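Local coordinates for extracellular solute-binding protein family 1 (Kribbella flavida, PDB 5IXP) that probably captures a solute outside the cell, likely a sugar or similar small molecule, and delivers it to an ABC transporter for import, at residues Asp187-Asp192 against Glu387-Ala392; Ala181-Gln186 against Pro354-Ile359. All blocks are in the same frame, centred on the assembly; numbering follows the deposited sequence.

Contact 1: Asp187-Asp192 against Glu387-Ala392; sequences DRYLGD and EADKAA
Tyr189 lays its ring against the C-terminal part of helix 377-392, the last helix of this periplasmic-binding-protein fold, where Ala388 and Ala392, one turn apart, present their methyl groups on the same side. With chi1 at 170° the ring extends away from the backbone N and beside the carbonyl carbon, out toward the helix. Along the side chain, CB touches the Ala392 methyl first, then Tyr189 CG lies 3.7 Å from Ala392 CB, and CD1 and CD2 also rest against it. That methyl sits over one ring face in a CH-pi contact, with Ala392 CB 4.1 Å from the Tyr189 centroid, while the backbone N of Gly191 lies over the opposite face, toward its rim. Farther out, Tyr189 CE2 meets Asp389 OD2, 3.7 Å away near the ring plane, consistent with a weak attraction between the carboxylate oxygen and the ring's C-H edge. CZ then reaches Ala388, which like Ala392 is small enough for the ring to come close to the helix. Asp389 OD2 also lies 4.1 Å from Asp192 OD2; these like charges are probably tolerable at an exposed margin, where solvent can screen them. At the tip, Tyr189 OH rests 3.2 Å from Ala388 CB.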
ATOM      1  N   ASP A 187       1.484 -22.213   1.400  1.00 46.66           N
ATOM      2  CA  ASP A 187       2.846 -21.671   1.433  1.00 47.28           C
ATOM      3  C   ASP A 187       3.803 -22.441   0.528  1.00 44.68           C
ATOM      4  O   ASP A 187       5.002 -22.527   0.802  1.00 46.77           O
ATOM      5  CB  ASP A 187       3.395 -21.614   2.860  1.00 51.50           C
ATOM      6  CG  ASP A 187       2.773 -20.502   3.676  1.00 55.68           C
ATOM      7  OD1 ASP A 187       2.333 -19.502   3.070  1.00 54.13           O
ATOM      8  OD2 ASP A 187       2.724 -20.623   4.919  1.00 59.09           O
ATOM      9  N   ARG A 188       3.291 -22.985  -0.568  0.52 43.32           N
ATOM     10  CA  ARG A 188       4.119 -23.666  -1.552  0.52 41.73           C
ATOM     11  C   ARG A 188       4.514 -22.671  -2.640  0.52 37.85           C
ATOM     12  O   ARG A 188       3.643 -22.078  -3.287  0.52 35.90           O
ATOM     13  CB  ARG A 188       3.364 -24.855  -2.139  0.52 43.18           C
ATOM     14  CG  ARG A 188       4.174 -25.697  -3.089  0.52 46.93           C
ATOM     15  CD  ARG A 188       3.316 -26.151  -4.241  0.52 50.03           C
ATOM     16  NE  ARG A 188       4.124 -26.373  -5.428  0.52 53.28           N
ATOM     17  CZ  ARG A 188       3.686 -26.217  -6.669  0.52 55.68           C
ATOM     18  NH1 ARG A 188       4.506 -26.447  -7.678  0.52 57.47           N
ATOM     19  NH2 ARG A 188       2.438 -25.827  -6.901  0.52 54.55           N
ATOM     20  N   TYR A 189       5.819 -22.477  -2.832  1.00 36.87           N
ATOM     21  CA  TYR A 189       6.291 -21.544  -3.847  1.00 32.38           C
ATOM     22  C   TYR A 189       5.987 -22.093  -5.236  1.00 31.03           C
ATOM     23  O   TYR A 189       6.367 -23.218  -5.569  1.00 30.62           O
ATOM     24  CB  TYR A 189       7.791 -21.284  -3.695  1.00 31.38           C
ATOM     25  CG  TYR A 189       8.353 -20.518  -4.867  1.00 29.86           C
ATOM     26  CD1 TYR A 189       8.018 -19.189  -5.064  1.00 26.78           C
ATOM     27  CD2 TYR A 189       9.191 -21.130  -5.794  1.00 30.26           C
ATOM     28  CE1 TYR A 189       8.504 -18.482  -6.140  1.00 28.57           C
ATOM     29  CE2 TYR A 189       9.689 -20.425  -6.884  1.00 29.09           C
ATOM     30  CZ  TYR A 189       9.334 -19.100  -7.049  1.00 25.06           C
ATOM     31  OH  TYR A 189       9.803 -18.379  -8.118  1.00 27.29           O
ATOM     32  N   LEU A 190       5.279 -21.303  -6.043  1.00 27.80           N
ATOM     33  CA  LEU A 190       4.881 -21.718  -7.383  1.00 29.68           C
ATOM     34  C   LEU A 190       5.162 -20.634  -8.412  1.00 30.96           C
ATOM     35  O   LEU A 190       4.514 -20.609  -9.466  1.00 31.39           O
ATOM     36  CB  LEU A 190       3.397 -22.105  -7.420  1.00 29.52           C
ATOM     37  CG  LEU A 190       2.375 -21.212  -6.699  1.00 28.08           C
ATOM     38  CD1 LEU A 190       2.194 -19.854  -7.360  1.00 28.94           C
ATOM     39  CD2 LEU A 190       1.043 -21.932  -6.608  1.00 29.27           C
ATOM     40  N   GLY A 191       6.092 -19.722  -8.117  1.00 30.74           N
ATOM     41  CA  GLY A 191       6.319 -18.601  -9.010  1.00 30.67           C
ATOM     42  C   GLY A 191       6.721 -19.034 -10.402  1.00 32.49           C
ATOM     43  O   GLY A 191       6.387 -18.371 -11.385  1.00 36.32           O
ATOM     44  N   ASP A 192       7.427 -20.152 -10.509  1.00 32.04           N
ATOM     45  CA  ASP A 192       7.856 -20.660 -11.803  1.00 32.66           C
ATOM     46  C   ASP A 192       6.784 -21.484 -12.498  1.00 33.86           C
ATOM     47  O   ASP A 192       7.007 -21.911 -13.634  1.00 37.52           O
ATOM     48  CB  ASP A 192       9.134 -21.488 -11.642  1.00 38.55           C
ATOM     49  CG  ASP A 192       9.029 -22.531 -10.536  1.00 44.94           C
ATOM     50  OD1 ASP A 192       8.059 -22.489  -9.748  1.00 43.78           O
ATOM     51  OD2 ASP A 192       9.928 -23.396 -10.451  1.00 49.65           O
ATOM     52  N   GLU A 387      16.836 -16.769  -9.147  1.00 21.20           N
ATOM     53  CA  GLU A 387      17.033 -16.114  -7.862  1.00 20.81           C
ATOM     54  C   GLU A 387      15.828 -16.289  -6.950  1.00 23.83           C
ATOM     55  O   GLU A 387      15.994 -16.401  -5.730  1.00 25.91           O
ATOM     56  CB  GLU A 387      17.350 -14.641  -8.088  1.00 20.41           C
ATOM     57  CG  GLU A 387      18.626 -14.467  -8.900  1.00 25.17           C
ATOM     58  CD  GLU A 387      19.028 -13.026  -9.088  1.00 28.58           C
ATOM     59  OE1 GLU A 387      18.209 -12.125  -8.819  1.00 33.01           O
ATOM     60  OE2 GLU A 387      20.177 -12.795  -9.508  1.00 29.04           O
ATOM     61  N   ALA A 388      14.620 -16.327  -7.518  1.00 22.16           N
ATOM     62  CA  ALA A 388      13.424 -16.521  -6.705  1.00 22.80           C
ATOM     63  C   ALA A 388      13.405 -17.906  -6.075  1.00 25.24           C
ATOM     64  O   ALA A 388      12.960 -18.070  -4.932  1.00 26.01           O
ATOM     65  CB  ALA A 388      12.166 -16.299  -7.549  1.00 20.82           C
ATOM     66  N   ASP A 389      13.872 -18.916  -6.808  1.00 28.01           N
ATOM     67  CA  ASP A 389      13.946 -20.254  -6.239  1.00 31.66           C
ATOM     68  C   ASP A 389      14.841 -20.264  -5.009  1.00 32.79           C
ATOM     69  O   ASP A 389      14.484 -20.840  -3.974  1.00 31.11           O
ATOM     70  CB  ASP A 389      14.455 -21.236  -7.289  1.00 37.65           C
ATOM     71  CG  ASP A 389      13.817 -22.588  -7.166  1.00 47.50           C
ATOM     72  OD1 ASP A 389      14.517 -23.541  -6.764  1.00 52.70           O
ATOM     73  OD2 ASP A 389      12.609 -22.694  -7.464  1.00 51.18           O
ATOM     74  N   LYS A 390      15.998 -19.600  -5.097  1.00 29.36           N
ATOM     75  CA  LYS A 390      16.888 -19.495  -3.949  1.00 31.34           C
ATOM     76  C   LYS A 390      16.241 -18.684  -2.835  1.00 30.55           C
ATOM     77  O   LYS A 390      16.282 -19.080  -1.665  1.00 33.78           O
ATOM     78  CB  LYS A 390      18.222 -18.874  -4.373  1.00 31.23           C
ATOM     79  N   ALA A 391      15.629 -17.547  -3.185  1.00 28.20           N
ATOM     80  CA  ALA A 391      14.969 -16.714  -2.182  1.00 28.23           C
ATOM     81  C   ALA A 391      13.884 -17.487  -1.443  1.00 31.40           C
ATOM     82  O   ALA A 391      13.759 -17.379  -0.217  1.00 34.80           O
ATOM     83  CB  ALA A 391      14.375 -15.466  -2.836  1.00 28.35           C
ATOM     84  N   ALA A 392      13.086 -18.269  -2.171  1.00 28.59           N
ATOM     85  CA  ALA A 392      12.045 -19.071  -1.546  1.00 31.58           C
ATOM     86  C   ALA A 392      12.612 -20.173  -0.667  1.00 37.98           C
ATOM     87  O   ALA A 392      11.870 -20.716   0.159  1.00 39.44           O
ATOM     88  CB  ALA A 392      11.139 -19.681  -2.615  1.00 29.53           C
TER

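Contact 2: Ala181-Gln186 against Pro354-Ile359; sequences AYYSNQ and PRDGEI
Tyr182 and Asp356 bring the two backbones closest, their CA atoms 7.0 Å apart, where an irregular loop runs past the first turn of helix 356-371. Consecutive tyrosines of the loop grip this turn. Ile359 CG2 sits over the centre of the Tyr182 ring, 3.6 Å from its centroid and 13° off the normal, a CH-pi contact that suits a branched aliphatic residue. Phe363 also meets this ring, and the phenol OH is hydrogen-bonded to Asn360, so the helix holds Tyr182 by both its ring and its polar end.

Tyr183 has CG anti to its carbonyl carbon (chi1 -75°), which sends the ring toward the helix start. There Tyr183 OH accepts a hydrogen bond from the backbone N of Arg355, the N-cap residue, at 3.0 Å and with a bent angle of 142°. Pro354 CD packs 3.5 Å from Tyr183 CE1, and Ile359 CD1 touches CE2, CZ and, most closely, OH of the same side chain. With an alanine in place of Tyr183, the Arg355 N-H would probably lose this acceptor, and a gap is likely to open beside Pro354 and Ile359.

Asp356 OD1 lies near the edges of both rings, 3.3 Å from Tyr183 CD2. A water takes the Tyr182 N-H, and its oxygen lies 2.6 Å from Asp356 OD1, close enough to link loop backbone and carboxylate. Apolar packing by Ile359 and Pro354 is thus combined with polar links, a phenol oxygen and a bound water each taking a backbone N-H, and the helix start and the weak Gly353 N-H bond to OD1 would probably favour the charged form of Asp356, perhaps aided slightly by the ring edges.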
ATOM      1  N   ALA A 181       0.270 -15.161  -6.668  1.00 23.28           N
ATOM      2  CA  ALA A 181       1.481 -14.625  -7.262  1.00 20.82           C
ATOM      3  C   ALA A 181       2.596 -15.640  -7.073  1.00 22.72           C
ATOM      4  O   ALA A 181       2.895 -16.423  -7.976  1.00 24.15           O
ATOM      5  CB  ALA A 181       1.842 -13.269  -6.643  1.00 24.24           C
ATOM      6  N   TYR A 182       3.185 -15.670  -5.889  1.00 23.12           N
ATOM      7  CA  TYR A 182       4.327 -16.537  -5.665  1.00 22.09           C
ATOM      8  C   TYR A 182       3.988 -17.807  -4.901  1.00 23.14           C
ATOM      9  O   TYR A 182       4.763 -18.770  -4.965  1.00 25.25           O
ATOM     10  CB  TYR A 182       5.416 -15.762  -4.921  1.00 18.76           C
ATOM     11  CG  TYR A 182       5.808 -14.488  -5.626  1.00 18.34           C
ATOM     12  CD1 TYR A 182       6.175 -14.493  -6.976  1.00 19.29           C
ATOM     13  CD2 TYR A 182       5.800 -13.273  -4.957  1.00 19.22           C
ATOM     14  CE1 TYR A 182       6.536 -13.320  -7.626  1.00 17.23           C
ATOM     15  CE2 TYR A 182       6.160 -12.093  -5.600  1.00 20.36           C
ATOM     16  CZ  TYR A 182       6.528 -12.119  -6.930  1.00 20.55           C
ATOM     17  OH  TYR A 182       6.891 -10.946  -7.560  1.00 18.13           O
ATOM     18  N   TYR A 183       2.856 -17.845  -4.195  1.00 23.03           N
ATOM     19  CA  TYR A 183       2.574 -18.934  -3.276  1.00 24.50           C
ATOM     20  C   TYR A 183       1.191 -19.517  -3.500  1.00 26.54           C
ATOM     21  O   TYR A 183       0.236 -18.803  -3.820  1.00 29.10           O
ATOM     22  CB  TYR A 183       2.673 -18.478  -1.819  1.00 28.55           C
ATOM     23  CG  TYR A 183       4.080 -18.271  -1.313  1.00 27.04           C
ATOM     24  CD1 TYR A 183       4.793 -19.319  -0.752  1.00 26.94           C
ATOM     25  CD2 TYR A 183       4.693 -17.024  -1.394  1.00 28.78           C
ATOM     26  CE1 TYR A 183       6.079 -19.133  -0.276  1.00 30.53           C
ATOM     27  CE2 TYR A 183       5.980 -16.825  -0.921  1.00 27.59           C
ATOM     28  CZ  TYR A 183       6.668 -17.883  -0.360  1.00 30.51           C
ATOM     29  OH  TYR A 183       7.947 -17.695   0.119  1.00 33.10           O
ATOM     30  N   SER A 184       1.095 -20.829  -3.309  1.00 31.60           N
ATOM     31  CA  SER A 184      -0.189 -21.457  -3.068  1.00 37.06           C
ATOM     32  C   SER A 184      -0.661 -21.142  -1.650  1.00 40.70           C
ATOM     33  O   SER A 184       0.084 -20.617  -0.816  1.00 38.63           O
ATOM     34  CB  SER A 184      -0.093 -22.969  -3.245  1.00 38.66           C
ATOM     35  OG  SER A 184       0.470 -23.565  -2.083  1.00 39.49           O
ATOM     36  N   ASN A 185      -1.911 -21.503  -1.366  1.00 45.34           N
ATOM     37  CA  ASN A 185      -2.465 -21.242  -0.042  1.00 52.01           C
ATOM     38  C   ASN A 185      -1.806 -22.064   1.059  1.00 53.09           C
ATOM     39  O   ASN A 185      -1.991 -21.744   2.239  1.00 56.43           O
ATOM     40  CB  ASN A 185      -3.970 -21.489  -0.054  1.00 51.55           C
ATOM     41  CG  ASN A 185      -4.732 -20.307  -0.590  1.00 56.43           C
ATOM     42  OD1 ASN A 185      -4.442 -19.164  -0.237  1.00 58.92           O
ATOM     43  ND2 ASN A 185      -5.699 -20.566  -1.462  1.00 60.00           N
ATOM     44  N   GLN A 186      -1.043 -23.100   0.716  1.00 50.73           N
ATOM     45  CA  GLN A 186      -0.293 -23.867   1.702  1.00 51.50           C
ATOM     46  C   GLN A 186       1.179 -23.468   1.742  1.00 47.88           C
ATOM     47  O   GLN A 186       2.036 -24.294   2.078  1.00 45.84           O
ATOM     48  CB  GLN A 186      -0.437 -25.366   1.437  1.00 52.66           C
ATOM     49  CG  GLN A 186      -1.877 -25.862   1.430  1.00 55.64           C
ATOM     50  CD  GLN A 186      -2.553 -25.693   0.082  1.00 56.31           C
ATOM     51  OE1 GLN A 186      -1.890 -25.577  -0.947  1.00 57.53           O
ATOM     52  NE2 GLN A 186      -3.880 -25.669   0.086  1.00 56.85           N
ATOM     53  N   PRO A 354       5.978 -17.056   3.286  1.00 29.98           N
ATOM     54  CA  PRO A 354       6.968 -16.607   4.283  1.00 28.40           C
ATOM     55  C   PRO A 354       8.097 -15.772   3.717  1.00 29.22           C
ATOM     56  O   PRO A 354       8.747 -15.046   4.477  1.00 31.20           O
ATOM     57  CB  PRO A 354       7.506 -17.924   4.868  1.00 29.38           C
ATOM     58  CG  PRO A 354       6.508 -18.964   4.489  1.00 32.66           C
ATOM     59  CD  PRO A 354       5.921 -18.522   3.183  1.00 29.93           C
ATOM     60  N   ARG A 355       8.380 -15.862   2.425  1.00 27.44           N
ATOM     61  CA  ARG A 355       9.470 -15.099   1.836  1.00 27.46           C
ATOM     62  C   ARG A 355       8.975 -14.228   0.687  1.00 24.61           C
ATOM     63  O   ARG A 355       9.707 -13.971  -0.273  1.00 24.63           O
ATOM     64  CB  ARG A 355      10.592 -16.038   1.388  1.00 30.65           C
ATOM     65  CG  ARG A 355      11.282 -16.748   2.562  1.00 35.77           C
ATOM     66  CD  ARG A 355      12.788 -16.529   2.519  1.00 43.29           C
ATOM     67  NE  ARG A 355      13.217 -15.471   3.421  1.00 56.01           N
ATOM     68  CZ  ARG A 355      14.469 -15.032   3.519  1.00 59.72           C
ATOM     69  NH1 ARG A 355      15.415 -15.550   2.745  1.00 60.74           N
ATOM     70  NH2 ARG A 355      14.773 -14.056   4.378  1.00 61.26           N
ATOM     71  N   ASP A 356       7.738 -13.736   0.799  1.00 22.45           N
ATOM     72  CA  ASP A 356       7.114 -13.027  -0.317  1.00 23.26           C
ATOM     73  C   ASP A 356       7.902 -11.781  -0.713  1.00 22.09           C
ATOM     74  O   ASP A 356       8.101 -11.515  -1.905  1.00 21.56           O
ATOM     75  CB  ASP A 356       5.676 -12.656   0.035  1.00 22.32           C
ATOM     76  CG  ASP A 356       4.768 -12.678  -1.175  1.00 26.89           C
ATOM     77  OD1 ASP A 356       4.326 -13.778  -1.556  1.00 30.43           O
ATOM     78  OD2 ASP A 356       4.508 -11.606  -1.756  1.00 29.51           O
ATOM     79  N   GLY A 357       8.360 -11.006   0.269  1.00 22.32           N
ATOM     80  CA  GLY A 357       9.083  -9.784  -0.053  1.00 21.62           C
ATOM     81  C   GLY A 357      10.427 -10.059  -0.698  1.00 22.94           C
ATOM     82  O   GLY A 357      10.839  -9.351  -1.626  1.00 20.19           O
ATOM     83  N   GLU A 358      11.126 -11.092  -0.220  1.00 23.12           N
ATOM     84  CA  GLU A 358      12.419 -11.450  -0.787  1.00 25.30           C
ATOM     85  C   GLU A 358      12.271 -11.959  -2.213  1.00 23.49           C
ATOM     86  O   GLU A 358      13.104 -11.652  -3.072  1.00 22.11           O
ATOM     87  CB  GLU A 358      13.097 -12.507   0.084  1.00 25.74           C
ATOM     88  CG  GLU A 358      13.546 -12.010   1.447  1.00 29.10           C
ATOM     89  CD  GLU A 358      12.424 -11.961   2.490  1.00 36.10           C
ATOM     90  OE1 GLU A 358      11.246 -12.234   2.170  1.00 33.89           O
ATOM     91  OE2 GLU A 358      12.732 -11.642   3.652  1.00 40.21           O
ATOM     92  N   ILE A 359      11.220 -12.742  -2.480  1.00 19.48           N
ATOM     93  CA  ILE A 359      10.961 -13.211  -3.841  1.00 18.92           C
ATOM     94  C   ILE A 359      10.605 -12.039  -4.741  1.00 19.28           C
ATOM     95  O   ILE A 359      11.123 -11.903  -5.857  1.00 19.36           O
ATOM     96  CB  ILE A 359       9.841 -14.269  -3.845  1.00 20.60           C
ATOM     97  CG1 ILE A 359      10.260 -15.521  -3.079  1.00 21.17           C
ATOM     98  CG2 ILE A 359       9.399 -14.607  -5.281  1.00 18.39           C
ATOM     99  CD1 ILE A 359       9.097 -16.496  -2.856  1.00 21.36           C
TER
HETATM  100  O   HOH W   1       2.567 -14.351  -3.348  1.00 29.89           O

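How the contacts relate
The two contacts lie side by side, their centres about 7 Å apart on the same side of the chain's centre. Residues 181-186 and 187-192 run consecutively through the loop between helices 167-175 and 195-209, whereas 354-359 and 387-392 belong to the successive helices 356-371 and 377-392; along the chain the segments therefore alternate. A probable backbone hydrogen bond from Leu190 N to Tyr182 O, 2.8 Å, links the two loop segments. Ile359 joins the helical side, touching Tyr189, Ala388 and Ala392 as well as the tyrosines of contact 2. Together, the more buried contact 2 and the surface contact 1 fasten the chain's final helical pair to a loop from its middle.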